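Local atomic coordinates of capsid polyprotein VP90 (Turkey astrovirus 2, PDB entry 3TS3), a protein that probably self-assembles into the icosahedral capsid of the virus, this chain being the projection domain that forms the spike. Residues V26-A38 with Y186-F199. Sequence-based numbering, arbitrary orientation. Where two conformers were deposited one is given.
With SO4 (sulfate ion), chain I.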
loop_
_atom_site.group_PDB
_atom_site.type_symbol
_atom_site.label_atom_id
_atom_site.label_comp_id
_atom_site.label_asym_id
_atom_site.label_seq_id
_atom_site.Cartn_x
_atom_site.Cartn_y
_atom_site.Cartn_z
ATOM N N VAL C 26 15.539 3.194 -14.422
ATOM C CA VAL C 26 15.231 1.787 -14.270
ATOM C C VAL C 26 14.138 1.519 -15.292
ATOM O O VAL C 26 13.101 2.141 -15.260
ATOM C CB VAL C 26 14.742 1.465 -12.848
ATOM C CG1 VAL C 26 14.281 0.012 -12.747
ATOM C CG2 VAL C 26 15.857 1.724 -11.852
ATOM N N SER C 27 14.379 0.601 -16.212
ATOM C CA SER C 27 13.404 0.352 -17.264
ATOM C C SER C 27 12.103 -0.231 -16.741
ATOM O O SER C 27 12.106 -1.012 -15.809
ATOM C CB SER C 27 13.970 -0.572 -18.337
ATOM O OG SER C 27 12.974 -0.863 -19.295
ATOM N N THR C 28 11.005 0.140 -17.388
ATOM C CA THR C 28 9.675 -0.325 -17.012
ATOM C C THR C 28 9.235 -1.576 -17.775
ATOM O O THR C 28 8.086 -1.958 -17.714
ATOM C CB THR C 28 8.600 0.772 -17.148
ATOM O OG1 THR C 28 8.565 1.269 -18.490
ATOM C CG2 THR C 28 8.885 1.914 -16.191
ATOM N N THR C 29 10.160 -2.200 -18.496
ATOM C CA THR C 29 9.836 -3.421 -19.220
ATOM C C THR C 29 9.441 -4.570 -18.307
ATOM O O THR C 29 8.530 -5.318 -18.626
ATOM C CB THR C 29 11.008 -3.921 -20.057
ATOM O OG1 THR C 29 11.375 -2.926 -21.003
ATOM C CG2 THR C 29 10.603 -5.174 -20.800
ATOM N N GLU C 30 10.147 -4.727 -17.194
ATOM C CA GLU C 30 9.857 -5.813 -16.266
ATOM C C GLU C 30 8.658 -5.575 -15.370
ATOM O O GLU C 30 8.380 -4.458 -14.947
ATOM C CB GLU C 30 11.026 -6.122 -15.320
ATOM C CG GLU C 30 12.425 -6.033 -15.849
ATOM C CD GLU C 30 13.412 -5.793 -14.707
ATOM O OE1 GLU C 30 13.251 -6.416 -13.631
ATOM O OE2 GLU C 30 14.329 -4.963 -14.868
ATOM N N THR C 31 8.013 -6.670 -15.020
ATOM C CA THR C 31 6.969 -6.678 -14.036
ATOM C C THR C 31 7.558 -6.276 -12.687
ATOM O O THR C 31 8.691 -6.601 -12.370
ATOM C CB THR C 31 6.399 -8.101 -13.903
ATOM O OG1 THR C 31 5.436 -8.333 -14.936
ATOM C CG2 THR C 31 5.762 -8.315 -12.545
ATOM N N GLY C 32 6.771 -5.560 -11.898
ATOM C CA GLY C 32 7.143 -5.217 -10.537
ATOM C C GLY C 32 8.186 -4.148 -10.301
ATOM O O GLY C 32 8.769 -4.105 -9.232
ATOM N N VAL C 33 8.399 -3.278 -11.283
ATOM C CA VAL C 33 9.412 -2.189 -11.082
ATOM C C VAL C 33 8.787 -0.934 -10.427
ATOM O O VAL C 33 9.519 -0.196 -9.786
ATOM C CB VAL C 33 10.004 -1.788 -12.456
ATOM C CG1 VAL C 33 10.958 -0.640 -12.306
ATOM C CG2 VAL C 33 10.716 -2.981 -13.100
ATOM N N PHE C 34 7.463 -0.854 -10.430
ATOM C CA PHE C 34 6.791 0.150 -9.605
ATOM C C PHE C 34 5.482 -0.343 -8.994
ATOM O O PHE C 34 4.793 -1.183 -9.551
ATOM C CB PHE C 34 6.620 1.494 -10.299
ATOM C CG PHE C 34 5.796 1.440 -11.552
ATOM C CD1 PHE C 34 4.434 1.683 -11.520
ATOM C CD2 PHE C 34 6.393 1.202 -12.767
ATOM C CE1 PHE C 34 3.691 1.659 -12.675
ATOM C CE2 PHE C 34 5.646 1.179 -13.918
ATOM C CZ PHE C 34 4.302 1.408 -13.870
ATOM N N CYS C 35 5.160 0.212 -7.836
ATOM C CA CYS C 35 3.978 -0.139 -7.089
ATOM C C CYS C 35 3.126 1.096 -6.829
ATOM O O CYS C 35 3.630 2.097 -6.347
ATOM C CB CYS C 35 4.410 -0.754 -5.757
ATOM S SG CYS C 35 3.102 -0.925 -4.523
ATOM N N LEU C 36 1.836 0.996 -7.124
ATOM C CA LEU C 36 0.906 2.074 -6.831
ATOM C C LEU C 36 0.284 1.849 -5.463
ATOM O O LEU C 36 -0.377 0.849 -5.232
ATOM C CB LEU C 36 -0.212 2.136 -7.878
ATOM C CG LEU C 36 -1.364 3.102 -7.577
ATOM C CD1 LEU C 36 -0.908 4.556 -7.663
ATOM C CD2 LEU C 36 -2.538 2.846 -8.516
ATOM N N ALA C 37 0.503 2.802 -4.563
ATOM C CA ALA C 37 -0.100 2.787 -3.236
ATOM C C ALA C 37 -0.978 4.028 -3.137
ATOM O O ALA C 37 -0.580 5.097 -3.548
ATOM C CB ALA C 37 0.971 2.788 -2.148
ATOM N N ALA C 38 -2.198 3.861 -2.657
ATOM C CA ALA C 38 -3.115 4.985 -2.582
ATOM C C ALA C 38 -4.265 4.733 -1.616
ATOM O O ALA C 38 -4.581 3.592 -1.306
ATOM C CB ALA C 38 -3.647 5.313 -3.963
ATOM N N TYR C 186 -2.399 -3.546 -2.986
ATOM C CA TYR C 186 -1.348 -2.878 -3.729
ATOM C C TYR C 186 -1.476 -3.298 -5.186
ATOM O O TYR C 186 -1.881 -4.408 -5.474
ATOM C CB TYR C 186 0.038 -3.314 -3.247
ATOM C CG TYR C 186 0.531 -2.723 -1.944
ATOM C CD1 TYR C 186 0.983 -1.419 -1.868
ATOM C CD2 TYR C 186 0.587 -3.494 -0.805
ATOM C CE1 TYR C 186 1.456 -0.905 -0.674
ATOM C CE2 TYR C 186 1.048 -2.992 0.378
ATOM C CZ TYR C 186 1.491 -1.707 0.441
ATOM O OH TYR C 186 1.957 -1.234 1.640
ATOM N N PHE C 187 -1.093 -2.413 -6.088
ATOM C CA PHE C 187 -1.061 -2.716 -7.506
ATOM C C PHE C 187 0.365 -2.536 -7.981
ATOM O O PHE C 187 1.025 -1.595 -7.589
ATOM C CB PHE C 187 -2.020 -1.820 -8.297
ATOM C CG PHE C 187 -3.451 -2.254 -8.210
ATOM C CD1 PHE C 187 -4.219 -1.938 -7.118
ATOM C CD2 PHE C 187 -4.017 -3.000 -9.220
ATOM C CE1 PHE C 187 -5.523 -2.344 -7.043
ATOM C CE2 PHE C 187 -5.315 -3.410 -9.140
ATOM C CZ PHE C 187 -6.071 -3.079 -8.063
ATOM N N TRP C 188 0.825 -3.458 -8.815
ATOM C CA TRP C 188 2.177 -3.427 -9.350
ATOM C C TRP C 188 2.139 -3.511 -10.879
ATOM O O TRP C 188 1.241 -4.116 -11.441
ATOM C CB TRP C 188 2.982 -4.604 -8.796
ATOM C CG TRP C 188 3.311 -4.531 -7.328
ATOM C CD1 TRP C 188 2.504 -4.885 -6.286
ATOM C CD2 TRP C 188 4.552 -4.122 -6.753
ATOM N NE1 TRP C 188 3.164 -4.704 -5.098
ATOM C CE2 TRP C 188 4.426 -4.244 -5.360
ATOM C CE3 TRP C 188 5.758 -3.667 -7.282
ATOM C CZ2 TRP C 188 5.448 -3.915 -4.494
ATOM C CZ3 TRP C 188 6.772 -3.351 -6.422
ATOM C CH2 TRP C 188 6.611 -3.472 -5.043
ATOM N N ASN C 189 3.105 -2.900 -11.555
ATOM C CA ASN C 189 3.094 -2.960 -13.012
ATOM C C ASN C 189 3.285 -4.386 -13.531
ATOM O O ASN C 189 4.023 -5.175 -12.971
ATOM C CB ASN C 189 4.083 -1.977 -13.643
ATOM C CG ASN C 189 5.503 -2.484 -13.629
ATOM O OD1 ASN C 189 6.132 -2.546 -12.595
ATOM N ND2 ASN C 189 6.014 -2.827 -14.796
ATOM N N TRP C 190 2.562 -4.711 -14.588
ATOM C CA TRP C 190 2.546 -6.054 -15.137
ATOM C C TRP C 190 3.009 -5.971 -16.584
ATOM O O TRP C 190 2.361 -5.353 -17.414
ATOM C CB TRP C 190 1.102 -6.545 -15.020
ATOM C CG TRP C 190 0.740 -7.887 -15.575
ATOM C CD1 TRP C 190 1.225 -8.481 -16.696
ATOM C CD2 TRP C 190 -0.254 -8.774 -15.049
ATOM N NE1 TRP C 190 0.618 -9.696 -16.887
ATOM C CE2 TRP C 190 -0.300 -9.896 -15.893
ATOM C CE3 TRP C 190 -1.103 -8.727 -13.944
ATOM C CZ2 TRP C 190 -1.157 -10.961 -15.662
ATOM C CZ3 TRP C 190 -1.951 -9.788 -13.716
ATOM C CH2 TRP C 190 -1.976 -10.886 -14.573
ATOM N N SER C 191 4.133 -6.611 -16.871
ATOM C CA SER C 191 4.738 -6.569 -18.196
ATOM C C SER C 191 3.810 -7.140 -19.261
ATOM O O SER C 191 3.142 -8.123 -19.038
ATOM C CB SER C 191 6.041 -7.369 -18.183
ATOM O OG SER C 191 6.495 -7.603 -19.495
ATOM N N TYR C 192 3.814 -6.520 -20.433
ATOM C CA TYR C 192 2.930 -6.933 -21.520
ATOM C C TYR C 192 3.220 -8.353 -22.013
ATOM O O TYR C 192 2.371 -8.980 -22.611
ATOM C CB TYR C 192 2.898 -5.887 -22.646
ATOM C CG TYR C 192 2.336 -4.572 -22.156
ATOM C CD1 TYR C 192 0.968 -4.366 -22.075
ATOM C CD2 TYR C 192 3.173 -3.558 -21.728
ATOM C CE1 TYR C 192 0.455 -3.183 -21.592
ATOM C CE2 TYR C 192 2.670 -2.379 -21.249
ATOM C CZ TYR C 192 1.315 -2.193 -21.184
ATOM O OH TYR C 192 0.818 -1.013 -20.705
ATOM N N SER C 193 4.414 -8.854 -21.738
ATOM C CA SER C 193 4.774 -10.208 -22.144
ATOM C C SER C 193 4.531 -11.289 -21.082
ATOM O O SER C 193 4.812 -12.455 -21.313
ATOM C CB SER C 193 6.224 -10.246 -22.619
ATOM O OG SER C 193 7.059 -9.555 -21.722
ATOM N N ASP C 194 4.008 -10.901 -19.925
ATOM C CA ASP C 194 3.800 -11.835 -18.823
ATOM C C ASP C 194 2.381 -12.374 -18.741
ATOM O O ASP C 194 1.414 -11.636 -18.851
ATOM C CB ASP C 194 4.106 -11.175 -17.468
ATOM C CG ASP C 194 5.570 -11.212 -17.103
ATOM O OD1 ASP C 194 6.370 -11.715 -17.899
ATOM O OD2 ASP C 194 5.909 -10.735 -16.001
ATOM N N THR C 195 2.286 -13.676 -18.512
ATOM C CA THR C 195 1.042 -14.339 -18.198
ATOM C C THR C 195 0.809 -14.061 -16.723
ATOM O O THR C 195 1.663 -13.489 -16.067
ATOM C CB THR C 195 1.138 -15.855 -18.369
ATOM O OG1 THR C 195 2.110 -16.366 -17.456
ATOM C CG2 THR C 195 1.537 -16.218 -19.781
ATOM N N LYS C 196 -0.338 -14.464 -16.203
ATOM C CA LYS C 196 -0.626 -14.238 -14.797
ATOM C C LYS C 196 0.377 -14.975 -13.920
ATOM O O LYS C 196 0.831 -14.451 -12.925
ATOM C CB LYS C 196 -2.049 -14.682 -14.464
ATOM C CG LYS C 196 -2.398 -14.653 -12.988
ATOM C CD LYS C 196 -3.820 -15.132 -12.769
ATOM C CE LYS C 196 -4.164 -15.187 -11.300
ATOM N NZ LYS C 196 -5.557 -15.624 -11.109
ATOM N N GLN C 197 0.712 -16.204 -14.284
ATOM C CA GLN C 197 1.666 -16.955 -13.488
ATOM C C GLN C 197 3.035 -16.290 -13.498
ATOM O O GLN C 197 3.711 -16.255 -12.491
ATOM C CB GLN C 197 1.770 -18.411 -13.946
ATOM C CG GLN C 197 2.501 -19.274 -12.936
ATOM C CD GLN C 197 1.937 -19.116 -11.530
ATOM O OE1 GLN C 197 0.735 -19.264 -11.309
ATOM N NE2 GLN C 197 2.804 -18.800 -10.577
ATOM N N GLN C 198 3.442 -15.785 -14.653
ATOM C CA GLN C 198 4.706 -15.083 -14.767
ATOM C C GLN C 198 4.711 -13.801 -13.943
ATOM O O GLN C 198 5.701 -13.473 -13.316
ATOM C CB GLN C 198 5.041 -14.799 -16.229
ATOM C CG GLN C 198 5.321 -16.070 -17.018
ATOM C CD GLN C 198 5.521 -15.784 -18.477
ATOM O OE1 GLN C 198 4.708 -15.130 -19.104
ATOM N NE2 GLN C 198 6.617 -16.287 -19.033
ATOM N N PHE C 199 3.596 -13.087 -13.947
ATOM C CA PHE C 199 3.530 -11.869 -13.162
ATOM C C PHE C 199 3.720 -12.185 -11.681
ATOM O O PHE C 199 4.538 -11.569 -11.023
ATOM C CB PHE C 199 2.163 -11.198 -13.380
ATOM C CG PHE C 199 1.848 -10.103 -12.394
ATOM C CD1 PHE C 199 2.377 -8.845 -12.549
ATOM C CD2 PHE C 199 1.015 -10.340 -11.323
ATOM C CE1 PHE C 199 2.081 -7.839 -11.653
ATOM C CE2 PHE C 199 0.723 -9.338 -10.417
ATOM C CZ PHE C 199 1.256 -8.090 -10.588
HETATM S S SO4 I . 14.272 -0.087 -22.446
HETATM O O1 SO4 I . 14.415 -0.384 -23.873
HETATM O O2 SO4 I . 13.150 0.820 -22.248
HETATM O O3 SO4 I . 14.043 -1.340 -21.732
HETATM O O4 SO4 I . 15.505 0.521 -21.949
HETATM O O HOH W 1 6.284 -4.878 -20.922
HETATM O O HOH W 2 8.892 -9.382 -16.270
#
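Thr-29 O faces the side chain of Ser-191, its OG 3.2 Å away, where the two segments begin to meet; water 1 donates to the same carbonyl and accepts from Tyr-192 N. At Glu-30 the carbonyl O receives ND2 of Asn-189 at 2.9 Å, the acceptor lying close to the amide plane. Thr-31 is gripped through its hydroxyl. With OG1 anti to the carbonyl carbon (chi1 -82°), it accepts an almost straight bond from Ser-191 N (2.9 Å) and donates to Asp-194 OD2 (2.7 Å), approaching from above the carboxylate plane; OD2 also bonds His-202. The other branch, CG2, rests 3.4 Å from CD1 of the Phe-199 ring. Within the type II turn from Glu-30 to Val-33, Gly-32 N reaches Asn-189 O. The Asn-189 amide spans this turn, ND2 at Glu-30 O and OD1 taking Phe-34 N at 3.1 Å and, more weakly, Val-33 N. In Asn-189, CG lies between the backbone N and carbonyl carbon (chi1 80°), which lays the amide on the Phe-34 ring, planes 10° apart, with CB over the ring face near the rim. Regular antiparallel pairing follows. In the non-hydrogen-bonded pair with Trp-188, Cys-35 CB stands over the centre of the indole six-membered ring, 3.3 Å from its centroid, while SG lies over the five-membered ring and obliquely beside Tyr-186. Leu-36 N bonds Phe-187 O (2.8 Å), with a weak return bond from Phe-187 N to Leu-36 O. Ala-37 CB meets the edge of Tyr-186, whose ring stacks on Tyr-186 of the second subunit and whose OH bonds Ala-38 N there. The chemistry thus changes along this seam of the spike domain: Asn-189 and Thr-31, both buried, bond turn backbone and Asp-194, whereas sulfur and aromatic packing leads towards the dimer interface.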